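Local coordinates for protein gamma-glutamyltransferase 1 Threonine peptidase. MEROPS family T03 (Pseudomonas nitroreducens, PDB 7D9E) that transfers the gamma-glutamyl group of glutathione and related compounds to amino acids, or to water, at residues B[93-98]-B[123-128]. Residues are numbered along the deposited sequence; the frame is centred on the assembly and turned at random.
Sequences GGSRIF and RVHHQL. With DON (6-diazenyl-5-oxo-L-norleucine), chain D.
The hydroxyl of Ser95 donates a hydrogen bond to the side-chain carbonyl of Gln127, OG to OE1 2.7 Å, meeting the oxygen in the carbonyl plane. The same OE1 accepts a second, nearly straight bond from His125, NE2 to OE1 2.8 Å with an N-H...O angle of 165°. This donor is tilted from the carbonyl plane, while the oxygen lies at the imidazole edge, in the ring plane. Ser95 OG in turn receives Arg96 NH1 at 3.0 Å, so a chain of hydrogen bonds runs from guanidinium through hydroxyl to amide oxygen. The amide nitrogen of Gln127 is held by the carbonyls of Leu129 and Phe54, which fixes the rotation of the amide and its oxygen toward Ser95.

Stacking carries the rest. The aliphatic part of Arg96 lies over one face of His125: CG stands 3.8 Å from the ring centroid in a CH-pi contact, and CD is 3.6 Å from His125 CD2. The chain bends at chi2 (47°), and the guanidinium plane ends 12° from the imidazole plane, with NE 3.6 Å from His125 CD2. Gln160 accepts from Arg96 NE, and Tyr135 adds a cation-pi contact. The Ser95 carbonyl comes obliquely to the ring, O to His125 CE1 3.1 Å, and has no hydrogen-bond partner.

This buried junction joins the Gly93-Gly94 turn and the start of helix 97-109 to the short strand 125-126, which pairs antiparallel with strand 133-136. His125 ND1 also bonds Thr99 on the helix. Across the turn from the strand, Gly93, Gly94 and Ile97 line the pocket occupied by DON, so the contact backs the gamma-glutamyl site of this Ntn-hydrolase fold, with helix 97-109 leading away from it.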
loop_
_atom_site.group_PDB
_atom_site.type_symbol
_atom_site.label_atom_id
_atom_site.label_comp_id
_atom_site.label_asym_id
_atom_site.label_seq_id
_atom_site.Cartn_x
_atom_site.Cartn_y
_atom_site.Cartn_z
ATOM N N GLY B 93 0.057 2.822 5.078
ATOM C CA GLY B 93 0.528 2.694 6.440
ATOM C C GLY B 93 1.758 1.824 6.624
ATOM O O GLY B 93 2.025 1.396 7.754
ATOM N N GLY B 94 2.483 1.536 5.545
ATOM C CA GLY B 94 3.689 0.723 5.642
ATOM C C GLY B 94 3.418 -0.606 6.310
ATOM O O GLY B 94 2.499 -1.343 5.935
ATOM N N SER B 95 4.224 -0.936 7.339
ATOM C CA SER B 95 4.071 -2.245 7.949
ATOM C C SER B 95 2.777 -2.383 8.750
ATOM O O SER B 95 2.483 -3.491 9.226
ATOM C CB SER B 95 5.255 -2.554 8.864
ATOM O OG SER B 95 5.351 -1.590 9.905
ATOM N N ARG B 96 1.976 -1.319 8.886
ATOM C CA ARG B 96 0.687 -1.402 9.548
ATOM C C ARG B 96 -0.450 -1.751 8.592
ATOM O O ARG B 96 -1.589 -1.879 9.019
ATOM C CB ARG B 96 0.315 -0.064 10.185
ATOM C CG ARG B 96 1.200 0.477 11.333
ATOM C CD ARG B 96 2.681 0.451 11.135
ATOM N NE ARG B 96 3.299 1.244 12.203
ATOM C CZ ARG B 96 4.591 1.408 12.400
ATOM N NH1 ARG B 96 5.500 0.805 11.633
ATOM N NH2 ARG B 96 4.987 2.162 13.416
ATOM N N ILE B 97 -0.179 -1.889 7.305
ATOM C CA ILE B 97 -1.268 -1.996 6.336
ATOM C C ILE B 97 -2.106 -3.235 6.590
ATOM O O ILE B 97 -3.336 -3.164 6.624
ATOM C CB ILE B 97 -0.711 -1.983 4.901
ATOM C CG1 ILE B 97 -0.252 -0.582 4.513
ATOM C CG2 ILE B 97 -1.787 -2.529 3.920
ATOM C CD1 ILE B 97 0.499 -0.509 3.211
ATOM N N PHE B 98 -1.458 -4.403 6.677
ATOM C CA PHE B 98 -2.242 -5.628 6.783
ATOM C C PHE B 98 -2.803 -5.806 8.184
ATOM O O PHE B 98 -3.865 -6.421 8.335
ATOM C CB PHE B 98 -1.478 -6.832 6.252
ATOM C CG PHE B 98 -0.108 -7.019 6.817
ATOM C CD1 PHE B 98 0.060 -7.584 8.065
ATOM C CD2 PHE B 98 1.009 -6.673 6.064
ATOM C CE1 PHE B 98 1.332 -7.774 8.585
ATOM C CE2 PHE B 98 2.294 -6.883 6.564
ATOM C CZ PHE B 98 2.443 -7.438 7.831
ATOM N N ARG B 123 -7.418 1.863 15.831
ATOM C CA ARG B 123 -6.562 0.765 15.406
ATOM C C ARG B 123 -5.210 0.919 16.080
ATOM O O ARG B 123 -4.746 2.038 16.326
ATOM C CB ARG B 123 -6.368 0.715 13.883
ATOM C CG ARG B 123 -7.660 0.388 13.154
ATOM C CD ARG B 123 -7.450 0.108 11.701
ATOM N NE ARG B 123 -6.973 1.245 10.929
ATOM C CZ ARG B 123 -7.748 2.116 10.287
ATOM N NH1 ARG B 123 -9.071 2.021 10.366
ATOM N NH2 ARG B 123 -7.207 3.100 9.603
ATOM N N VAL B 124 -4.584 -0.219 16.396
ATOM C CA VAL B 124 -3.253 -0.229 17.000
ATOM C C VAL B 124 -2.420 -1.273 16.272
ATOM O O VAL B 124 -2.933 -2.051 15.470
ATOM C CB VAL B 124 -3.281 -0.503 18.523
ATOM C CG1 VAL B 124 -4.076 0.599 19.232
ATOM C CG2 VAL B 124 -3.823 -1.872 18.812
ATOM N N HIS B 125 -1.127 -1.324 16.588
ATOM C CA HIS B 125 -0.230 -2.179 15.825
ATOM C C HIS B 125 0.917 -2.689 16.684
ATOM O O HIS B 125 1.516 -1.932 17.453
ATOM C CB HIS B 125 0.335 -1.363 14.659
ATOM C CG HIS B 125 1.335 -2.089 13.826
ATOM N ND1 HIS B 125 0.984 -3.099 12.953
ATOM C CD2 HIS B 125 2.681 -1.964 13.744
ATOM C CE1 HIS B 125 2.076 -3.548 12.349
ATOM N NE2 HIS B 125 3.118 -2.881 12.817
ATOM N N HIS B 126 1.235 -3.972 16.519
ATOM C CA HIS B 126 2.413 -4.586 17.095
ATOM C C HIS B 126 3.092 -5.410 16.009
ATOM O O HIS B 126 2.427 -5.955 15.131
ATOM C CB HIS B 126 2.028 -5.493 18.276
ATOM C CG HIS B 126 3.186 -6.219 18.872
ATOM N ND1 HIS B 126 4.225 -5.562 19.500
ATOM C CD2 HIS B 126 3.478 -7.537 18.931
ATOM C CE1 HIS B 126 5.115 -6.453 19.909
ATOM N NE2 HIS B 126 4.682 -7.658 19.580
ATOM N N GLN B 127 4.439 -5.492 16.061
ATOM C CA GLN B 127 5.166 -6.172 14.987
ATOM C C GLN B 127 6.422 -6.881 15.480
ATOM O O GLN B 127 7.406 -6.990 14.736
ATOM C CB GLN B 127 5.473 -5.190 13.856
ATOM C CG GLN B 127 6.247 -3.956 14.307
ATOM C CD GLN B 127 6.644 -3.071 13.144
ATOM O OE1 GLN B 127 5.854 -2.841 12.221
ATOM N NE2 GLN B 127 7.869 -2.569 13.179
ATOM N N LEU B 128 6.373 -7.428 16.700
ATOM C CA LEU B 128 7.428 -8.259 17.286
ATOM C C LEU B 128 8.647 -7.434 17.676
ATOM O O LEU B 128 9.108 -7.499 18.825
ATOM C CB LEU B 128 7.821 -9.436 16.382
ATOM C CG LEU B 128 8.832 -10.407 16.981
ATOM C CD1 LEU B 128 8.268 -11.041 18.251
ATOM C CD2 LEU B 128 9.200 -11.492 15.977
HETATM O O DON D . 5.364 -1.188 0.012
HETATM C C DON D . 5.321 -0.954 1.336
HETATM O OXT DON D . 4.930 -1.842 2.087
HETATM C CA DON D . 5.671 0.485 1.667
HETATM N N DON D . 6.707 0.993 0.796
HETATM C CB DON D . 4.290 1.175 1.643
HETATM C C1E DON D . 4.400 2.664 1.765
HETATM C C1D DON D . 3.017 3.208 2.009
HETATM O O1J DON D . 2.014 2.478 2.036
HETATM O O HOH W 1 -2.795 -1.420 12.164
#